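Long-range contacts in transcriptional regulator (LacI family) (PDB 3G85), which probably binds cis-regulatory DNA to control transcription, its crystallised part having the two-lobed, periplasmic-binding-protein-like fold of LacI-family regulators: residues I204-N208 with T235-T239; Y104-D110 with N266-F272; Q41-Y45 with V256-I260. All blocks are in the same frame, centred on the assembly; numbering follows the deposited sequence.

Contact 1: I204-N208 with T235-T239; sequences ISVLN and TPPVT
Asn-208 reaches from its helix to the backbone of Thr-235. Its CB lies back on the helix, and the contact begins at CG. Asn-208 CG, placed beside the backbone N by a chi1 of -75°, lies 3.8 Å from Thr-235 O. From there OD1 passes near the ring of Pro-236, while ND2 closes the contact with a hydrogen bond of 2.7 Å to Thr-235 O. The N-H points at the oxygen at 160°, and that oxygen lies almost in the amide plane, although the donor is tilted 31° from the carbonyl plane. An asparagine suits this rim: it is short, and its NH2 group can donate to a backbone carbonyl of the loop.

One helical turn earlier Ile-204 supplies the apolar half. Its CG2 sits 3.1 Å from the same Thr-235 O and 3.7 Å from Pro-236 CD, the proline following a cis peptide bond. The branch at CB lets CG2 reach the Thr-235 carbonyl and the proline ring beside the Asn-208 bond.

Helix 197-209 is thereby joined to the loop between helix 228-232 and strand 239-242. Ile-214 lies against both Ile-204 and Pro-236, and Ile-220 of strand 219-224 lines the buried side.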
loop_
_atom_site.group_PDB
_atom_site.type_symbol
_atom_site.label_atom_id
_atom_site.label_comp_id
_atom_site.label_asym_id
_atom_site.label_seq_id
_atom_site.Cartn_x
_atom_site.Cartn_y
_atom_site.Cartn_z
ATOM N N ILE A 204 -12.619 -14.347 -3.435
ATOM C CA ILE A 204 -12.593 -15.421 -4.411
ATOM C C ILE A 204 -12.847 -16.777 -3.737
ATOM O O ILE A 204 -13.479 -17.653 -4.369
ATOM C CB ILE A 204 -11.267 -15.380 -5.198
ATOM C CG1 ILE A 204 -11.314 -14.231 -6.184
ATOM C CG2 ILE A 204 -10.988 -16.669 -5.935
ATOM C CD1 ILE A 204 -9.928 -13.698 -6.441
ATOM N N SER A 205 -12.410 -16.941 -2.476
ATOM C CA SER A 205 -12.689 -18.164 -1.707
ATOM C C SER A 205 -14.216 -18.420 -1.729
ATOM O O SER A 205 -14.692 -19.522 -2.045
ATOM C CB SER A 205 -12.186 -18.024 -0.259
ATOM O OG SER A 205 -12.502 -19.140 0.555
ATOM N N VAL A 206 -14.963 -17.373 -1.409
ATOM C CA VAL A 206 -16.427 -17.466 -1.301
ATOM C C VAL A 206 -17.066 -17.618 -2.689
ATOM O O VAL A 206 -17.919 -18.491 -2.893
ATOM C CB VAL A 206 -17.001 -16.259 -0.545
ATOM C CG1 VAL A 206 -18.549 -16.267 -0.589
ATOM C CG2 VAL A 206 -16.528 -16.271 0.881
ATOM N N LEU A 207 -16.662 -16.785 -3.645
ATOM C CA LEU A 207 -17.197 -16.871 -5.007
ATOM C C LEU A 207 -16.964 -18.243 -5.640
ATOM O O LEU A 207 -17.828 -18.741 -6.392
ATOM C CB LEU A 207 -16.613 -15.778 -5.911
ATOM C CG LEU A 207 -16.743 -14.301 -5.546
ATOM C CD1 LEU A 207 -16.235 -13.483 -6.712
ATOM C CD2 LEU A 207 -18.163 -13.882 -5.173
ATOM N N ASN A 208 -15.806 -18.853 -5.370
ATOM C CA ASN A 208 -15.537 -20.215 -5.839
ATOM C C ASN A 208 -16.479 -21.268 -5.215
ATOM O O ASN A 208 -17.029 -22.113 -5.934
ATOM C CB ASN A 208 -14.077 -20.597 -5.593
ATOM C CG ASN A 208 -13.124 -19.918 -6.574
ATOM O OD1 ASN A 208 -13.557 -19.331 -7.568
ATOM N ND2 ASN A 208 -11.817 -20.016 -6.309
ATOM N N THR A 235 -6.648 -19.125 -7.692
ATOM C CA THR A 235 -7.645 -19.689 -8.613
ATOM C C THR A 235 -8.915 -18.845 -8.525
ATOM O O THR A 235 -9.631 -18.929 -7.534
ATOM C CB THR A 235 -7.937 -21.184 -8.285
ATOM O OG1 THR A 235 -6.725 -21.951 -8.431
ATOM C CG2 THR A 235 -9.002 -21.744 -9.259
ATOM N N PRO A 236 -9.165 -17.973 -9.520
ATOM C CA PRO A 236 -8.345 -17.648 -10.669
ATOM C C PRO A 236 -7.319 -16.562 -10.293
ATOM O O PRO A 236 -7.414 -15.999 -9.194
ATOM C CB PRO A 236 -9.379 -17.062 -11.643
ATOM C CG PRO A 236 -10.237 -16.312 -10.781
ATOM C CD PRO A 236 -10.403 -17.163 -9.525
ATOM N N PRO A 237 -6.331 -16.302 -11.169
ATOM C CA PRO A 237 -5.449 -15.152 -10.981
ATOM C C PRO A 237 -6.252 -13.848 -10.899
ATOM O O PRO A 237 -7.280 -13.675 -11.574
ATOM C CB PRO A 237 -4.534 -15.219 -12.212
ATOM C CG PRO A 237 -4.476 -16.729 -12.505
ATOM C CD PRO A 237 -5.913 -17.102 -12.337
ATOM N N VAL A 238 -5.805 -12.966 -10.027
ATOM C CA VAL A 238 -6.463 -11.698 -9.763
ATOM C C VAL A 238 -5.628 -10.566 -10.351
ATOM O O VAL A 238 -4.416 -10.424 -10.065
ATOM C CB VAL A 238 -6.569 -11.474 -8.237
ATOM C CG1 VAL A 238 -7.235 -10.082 -7.883
ATOM C CG2 VAL A 238 -7.315 -12.606 -7.604
ATOM N N THR A 239 -6.293 -9.743 -11.160
ATOM C CA THR A 239 -5.675 -8.529 -11.662
ATOM C C THR A 239 -5.451 -7.538 -10.541
ATOM O O THR A 239 -6.336 -7.312 -9.717
ATOM C CB THR A 239 -6.530 -7.896 -12.763
ATOM O OG1 THR A 239 -6.410 -8.725 -13.923
ATOM C CG2 THR A 239 -6.047 -6.457 -13.078
#

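Contact 2: Y104-D110 with N266-F272; sequences YSSVNVD and NPTSILF
Ser-105 OG donates a very short hydrogen bond of 2.5 Å to Asn-266 OD1 and accepts one from Thr-268 N at 3.0 Å, the latter nearly straight at 175°. Its chi1 of -60° sets the hydroxyl where it can serve both, so a small side chain that is donor and acceptor at once suits the place where the loop leading into strand 269-272 meets Ser-105. The cis peptide before Pro-267 lies between these two partners.

Farther along, the backbones pair in parallel. Ser-106 N binds Thr-268 O and Ser-106 O accepts from Ile-270 N; Asn-108 N binds Ile-270 O, and Asn-108 O accepts from Phe-272 N at 2.8 Å. Asp-110 N closes the series on Phe-272 O. One water ties Tyr-104 O to the hydroxyls of Ser-106 and Ser-269, which point to the same face.

Packing surrounds this frame. Val-107 CG1 meets the ring of Phe-272 obliquely, 3.6 Å from CE2. The carbonyl oxygen Asn-108 O approaches that ring at its edge, 3.7 Å from Phe-272 CD2. On the face of Ser-106 and Asn-108, Leu-271 CD1 rests 3.5 Å from Val-109 C.

Strand 105-109 runs between strand 94-97 and the outermost strand 269-272. Helix 245-260 covers Val-107 and Phe-272 through Leu-255, Met-248 and Thr-251, and Asp-110 caps the start of helix 111-124 while pairing with Lys-113.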
loop_
_atom_site.group_PDB
_atom_site.type_symbol
_atom_site.label_atom_id
_atom_site.label_comp_id
_atom_site.label_asym_id
_atom_site.label_seq_id
_atom_site.Cartn_x
_atom_site.Cartn_y
_atom_site.Cartn_z
ATOM N N TYR A 104 10.574 16.571 4.870
ATOM C CA TYR A 104 11.300 15.327 4.783
ATOM C C TYR A 104 11.258 14.776 3.372
ATOM O O TYR A 104 10.265 14.941 2.659
ATOM C CB TYR A 104 10.677 14.294 5.760
ATOM C CG TYR A 104 10.839 14.685 7.211
ATOM C CD1 TYR A 104 12.034 14.453 7.879
ATOM C CD2 TYR A 104 9.799 15.323 7.906
ATOM C CE1 TYR A 104 12.190 14.819 9.224
ATOM C CE2 TYR A 104 9.951 15.717 9.236
ATOM C CZ TYR A 104 11.152 15.450 9.883
ATOM O OH TYR A 104 11.356 15.812 11.201
ATOM N N SER A 105 12.341 14.105 2.981
ATOM C CA SER A 105 12.386 13.325 1.741
ATOM C C SER A 105 11.442 12.109 1.852
ATOM O O SER A 105 11.098 11.614 2.975
ATOM C CB SER A 105 13.831 12.908 1.423
ATOM O OG SER A 105 14.690 14.064 1.250
ATOM N N SER A 106 10.984 11.639 0.706
ATOM C CA SER A 106 9.971 10.604 0.690
ATOM C C SER A 106 10.074 9.756 -0.563
ATOM O O SER A 106 10.574 10.211 -1.609
ATOM C CB SER A 106 8.555 11.204 0.819
ATOM O OG SER A 106 8.248 12.067 -0.282
ATOM N N VAL A 107 9.610 8.504 -0.444
ATOM C CA VAL A 107 9.432 7.619 -1.589
ATOM C C VAL A 107 7.944 7.206 -1.571
ATOM O O VAL A 107 7.476 6.590 -0.593
ATOM C CB VAL A 107 10.406 6.382 -1.504
ATOM C CG1 VAL A 107 10.185 5.396 -2.605
ATOM C CG2 VAL A 107 11.886 6.826 -1.563
ATOM N N ASN A 108 7.215 7.578 -2.611
ATOM C CA ASN A 108 5.749 7.483 -2.625
ATOM C C ASN A 108 5.273 6.822 -3.889
ATOM O O ASN A 108 6.056 6.595 -4.809
ATOM C CB ASN A 108 5.085 8.866 -2.545
ATOM C CG ASN A 108 5.649 9.759 -1.430
ATOM O OD1 ASN A 108 5.801 10.967 -1.628
ATOM N ND2 ASN A 108 5.971 9.198 -0.299
ATOM N N VAL A 109 3.992 6.468 -3.930
ATOM C CA VAL A 109 3.427 5.944 -5.162
ATOM C C VAL A 109 2.273 6.874 -5.523
ATOM O O VAL A 109 1.716 7.552 -4.659
ATOM C CB VAL A 109 3.045 4.433 -5.026
ATOM C CG1 VAL A 109 1.863 4.284 -4.039
ATOM C CG2 VAL A 109 2.746 3.780 -6.410
ATOM N N ASP A 110 1.918 6.973 -6.799
ATOM C CA ASP A 110 0.774 7.854 -7.136
ATOM C C ASP A 110 -0.549 7.157 -6.871
ATOM O O ASP A 110 -1.082 6.447 -7.721
ATOM C CB ASP A 110 0.825 8.384 -8.565
ATOM C CG ASP A 110 -0.129 9.605 -8.760
ATOM O OD1 ASP A 110 -1.204 9.677 -8.115
ATOM O OD2 ASP A 110 0.201 10.506 -9.558
ATOM N N ASN A 266 16.852 17.768 1.572
ATOM C CA ASN A 266 15.454 17.512 1.870
ATOM C C ASN A 266 14.596 18.709 1.536
ATOM O O ASN A 266 15.011 19.836 1.809
ATOM C CB ASN A 266 15.313 17.192 3.367
ATOM C CG ASN A 266 16.103 15.989 3.764
ATOM O OD1 ASN A 266 15.893 14.872 3.257
ATOM N ND2 ASN A 266 17.031 16.190 4.673
ATOM N N PRO A 267 13.391 18.498 0.954
ATOM C CA PRO A 267 12.770 17.230 0.530
ATOM C C PRO A 267 13.097 16.822 -0.912
ATOM O O PRO A 267 12.926 17.605 -1.846
ATOM C CB PRO A 267 11.278 17.528 0.658
ATOM C CG PRO A 267 11.165 19.004 0.266
ATOM C CD PRO A 267 12.487 19.641 0.710
ATOM N N THR A 268 13.600 15.610 -1.066
ATOM C CA THR A 268 13.649 14.932 -2.340
ATOM C C THR A 268 12.489 13.919 -2.345
ATOM O O THR A 268 12.302 13.167 -1.384
ATOM C CB THR A 268 15.028 14.266 -2.522
ATOM O OG1 THR A 268 16.006 15.299 -2.784
ATOM C CG2 THR A 268 15.009 13.253 -3.679
ATOM N N SER A 269 11.698 13.916 -3.411
ATOM C CA SER A 269 10.441 13.183 -3.423
ATOM C C SER A 269 10.425 12.348 -4.693
ATOM O O SER A 269 10.341 12.895 -5.794
ATOM C CB SER A 269 9.245 14.153 -3.391
ATOM O OG SER A 269 9.422 15.077 -2.316
ATOM N N ILE A 270 10.563 11.035 -4.525
ATOM C CA ILE A 270 10.466 10.090 -5.632
ATOM C C ILE A 270 9.043 9.557 -5.700
ATOM O O ILE A 270 8.501 9.046 -4.698
ATOM C CB ILE A 270 11.424 8.889 -5.478
ATOM C CG1 ILE A 270 12.845 9.354 -5.121
ATOM C CG2 ILE A 270 11.428 8.044 -6.761
ATOM C CD1 ILE A 270 13.364 10.529 -5.986
ATOM N N LEU A 271 8.454 9.653 -6.882
ATOM C CA LEU A 271 7.115 9.212 -7.085
ATOM C C LEU A 271 7.076 8.009 -8.042
ATOM O O LEU A 271 7.412 8.150 -9.206
ATOM C CB LEU A 271 6.264 10.373 -7.626
ATOM C CG LEU A 271 4.757 10.127 -7.657
ATOM C CD1 LEU A 271 4.114 9.816 -6.249
ATOM C CD2 LEU A 271 4.021 11.308 -8.338
ATOM N N PHE A 272 6.678 6.842 -7.531
ATOM C CA PHE A 272 6.582 5.639 -8.349
ATOM C C PHE A 272 5.257 5.540 -9.036
ATOM O O PHE A 272 4.230 6.079 -8.549
ATOM C CB PHE A 272 6.766 4.356 -7.515
ATOM C CG PHE A 272 8.198 4.033 -7.227
ATOM C CD1 PHE A 272 8.804 2.938 -7.841
ATOM C CD2 PHE A 272 8.958 4.862 -6.383
ATOM C CE1 PHE A 272 10.137 2.639 -7.584
ATOM C CE2 PHE A 272 10.284 4.577 -6.116
ATOM C CZ PHE A 272 10.876 3.478 -6.724
HETATM O O HOH W 1 8.946 14.582 0.338
HETATM O O HOH W 2 14.319 13.652 5.132
#

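Contact 3: Q41-Y45 with V256-I260; sequences QNYNY and VEKLI
Tyr-45 and Glu-257 are brought together by two different first torsions. In the tyrosine, CG stands beside the backbone N (chi1 -71°), which sends the ring across to the helix; in the glutamate, CG is opposite the backbone N (chi1 170°) and the chain runs on extended toward the loop.

The two side chains therefore pass one another at a slant. Tyr-45 OH arrives over the helix backbone, 3.4 Å from Glu-257 CA and 3.7 Å from Glu-257 CB. Glu-257 OE1 lies at the edge of the ring, near its plane and 4.1 Å from Tyr-45 CE2, with the carboxylate turned 75° from the ring. Val-256 CG1 approaches Tyr-45 CE1 obliquely at 4.5 Å, and Ile-260 CG1 is 4.3 Å from Tyr-45 OH. A tyrosine suits this place because its long flat ring bridges loop and helix, and the hydroxyl lies against the helix at Glu-257.

The carboxylate also has the amides of Gln-41 and Asn-44 near it. The Gln-41 side chain runs past that of Glu-257 in the opposite direction, and that of Asn-44 crosses it at about a right angle. These three residues are partly exposed, which suits their polar ends.

Leu-38 and Ile-14 pack on Tyr-45, and Ile-14 also touches Val-256. Such packing belongs to the Rossmann-like alpha/beta fold of type I periplasmic binding proteins: the loop of a beta-alpha-beta crossover, strand 13-19 to helix 27-40 to strand 46-52, meets a helix covering the parallel sheet.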
loop_
_atom_site.group_PDB
_atom_site.type_symbol
_atom_site.label_atom_id
_atom_site.label_comp_id
_atom_site.label_asym_id
_atom_site.label_seq_id
_atom_site.Cartn_x
_atom_site.Cartn_y
_atom_site.Cartn_z
ATOM N N GLN A 41 24.870 -3.765 -3.441
ATOM C CA GLN A 41 25.779 -2.693 -3.029
ATOM C C GLN A 41 26.845 -3.223 -2.087
ATOM O O GLN A 41 27.442 -2.452 -1.337
ATOM C CB GLN A 41 25.009 -1.589 -2.292
ATOM C CG GLN A 41 23.973 -0.896 -3.106
ATOM C CD GLN A 41 23.630 0.439 -2.532
ATOM O OE1 GLN A 41 23.863 0.717 -1.340
ATOM N NE2 GLN A 41 23.075 1.299 -3.376
ATOM N N ASN A 42 27.030 -4.541 -2.105
ATOM C CA ASN A 42 27.955 -5.233 -1.214
ATOM C C ASN A 42 27.762 -4.890 0.278
ATOM O O ASN A 42 28.723 -4.680 1.027
ATOM C CB ASN A 42 29.412 -5.023 -1.679
ATOM C CG ASN A 42 30.375 -6.061 -1.095
ATOM O OD1 ASN A 42 31.566 -5.793 -0.966
ATOM N ND2 ASN A 42 29.858 -7.243 -0.733
ATOM N N TYR A 43 26.506 -4.819 0.707
ATOM C CA TYR A 43 26.201 -4.695 2.134
ATOM C C TYR A 43 26.952 -3.568 2.818
ATOM O O TYR A 43 27.506 -3.759 3.893
ATOM C CB TYR A 43 26.473 -6.029 2.851
ATOM C CG TYR A 43 25.644 -7.150 2.272
ATOM C CD1 TYR A 43 24.349 -7.399 2.750
ATOM C CD2 TYR A 43 26.129 -7.932 1.221
ATOM C CE1 TYR A 43 23.568 -8.404 2.209
ATOM C CE2 TYR A 43 25.355 -8.940 0.667
ATOM C CZ TYR A 43 24.072 -9.171 1.178
ATOM O OH TYR A 43 23.291 -10.165 0.644
ATOM N N ASN A 44 26.959 -2.385 2.208
ATOM C CA ASN A 44 27.635 -1.254 2.825
ATOM C C ASN A 44 26.868 -0.624 3.991
ATOM O O ASN A 44 27.407 0.235 4.705
ATOM C CB ASN A 44 28.037 -0.217 1.770
ATOM C CG ASN A 44 26.849 0.510 1.159
ATOM O OD1 ASN A 44 25.777 -0.078 0.887
ATOM N ND2 ASN A 44 27.047 1.806 0.897
ATOM N N TYR A 45 25.618 -1.059 4.182
ATOM C CA TYR A 45 24.792 -0.664 5.348
ATOM C C TYR A 45 24.246 -1.895 6.061
ATOM O O TYR A 45 23.905 -2.892 5.414
ATOM C CB TYR A 45 23.585 0.217 4.915
ATOM C CG TYR A 45 23.958 1.605 4.471
ATOM C CD1 TYR A 45 24.135 2.635 5.399
ATOM C CD2 TYR A 45 24.162 1.888 3.133
ATOM C CE1 TYR A 45 24.489 3.918 4.998
ATOM C CE2 TYR A 45 24.519 3.160 2.717
ATOM C CZ TYR A 45 24.692 4.166 3.652
ATOM O OH TYR A 45 25.054 5.426 3.226
ATOM N N VAL A 256 18.905 7.548 1.285
ATOM C CA VAL A 256 19.677 7.624 2.517
ATOM C C VAL A 256 21.179 7.900 2.272
ATOM O O VAL A 256 21.763 8.816 2.861
ATOM C CB VAL A 256 19.488 6.337 3.350
ATOM C CG1 VAL A 256 20.676 6.117 4.309
ATOM C CG2 VAL A 256 18.177 6.460 4.104
ATOM N N GLU A 257 21.769 7.109 1.395
ATOM C CA GLU A 257 23.165 7.205 1.016
ATOM C C GLU A 257 23.480 8.600 0.459
ATOM O O GLU A 257 24.460 9.215 0.857
ATOM C CB GLU A 257 23.433 6.121 -0.015
ATOM C CG GLU A 257 24.752 6.168 -0.741
ATOM C CD GLU A 257 25.193 4.778 -1.194
ATOM O OE1 GLU A 257 24.330 3.869 -1.351
ATOM O OE2 GLU A 257 26.421 4.597 -1.370
ATOM N N LYS A 258 22.614 9.110 -0.417
ATOM C CA LYS A 258 22.848 10.412 -1.033
ATOM C C LYS A 258 22.662 11.558 -0.024
ATOM O O LYS A 258 23.303 12.642 -0.141
ATOM C CB LYS A 258 21.957 10.536 -2.255
ATOM C CG LYS A 258 22.392 9.570 -3.365
ATOM C CD LYS A 258 21.398 9.510 -4.519
ATOM C CE LYS A 258 21.759 8.427 -5.551
ATOM N NZ LYS A 258 23.131 8.653 -6.141
ATOM N N LEU A 259 21.769 11.347 0.947
ATOM C CA LEU A 259 21.573 12.316 2.028
ATOM C C LEU A 259 22.776 12.353 2.992
ATOM O O LEU A 259 23.276 13.432 3.345
ATOM C CB LEU A 259 20.252 12.069 2.765
ATOM C CG LEU A 259 19.000 12.535 1.988
ATOM C CD1 LEU A 259 17.756 11.800 2.559
ATOM C CD2 LEU A 259 18.827 14.044 2.015
ATOM N N ILE A 260 23.249 11.179 3.397
ATOM C CA ILE A 260 24.412 11.083 4.296
ATOM C C ILE A 260 25.655 11.688 3.637
ATOM O O ILE A 260 26.403 12.436 4.273
ATOM C CB ILE A 260 24.763 9.609 4.681
ATOM C CG1 ILE A 260 23.628 8.893 5.432
ATOM C CG2 ILE A 260 26.053 9.572 5.510
ATOM C CD1 ILE A 260 23.062 9.637 6.540
#

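Contacts 2 and 3 belong to one lobe and contact 1 to the other, on the far side of the chain's centre. The centres of contacts 2 and 3 are about 17 Å apart, and the two touch: Leu-259 CD2 lies 3.3 Å from Asn-266 OD1. Helix 245-260 is followed in the chain, after a loop, by strand 269-272. Contact 1 is more remote, its centre about 34 Å from that of contact 2 and 41 Å from that of contact 3. Along the chain, contact 1 falls between the two segments of each of the others. In LacI-family proteins the effector usually binds in the cleft between the lobes; no ligand site is identified here, and the three contacts are packing within the lobes.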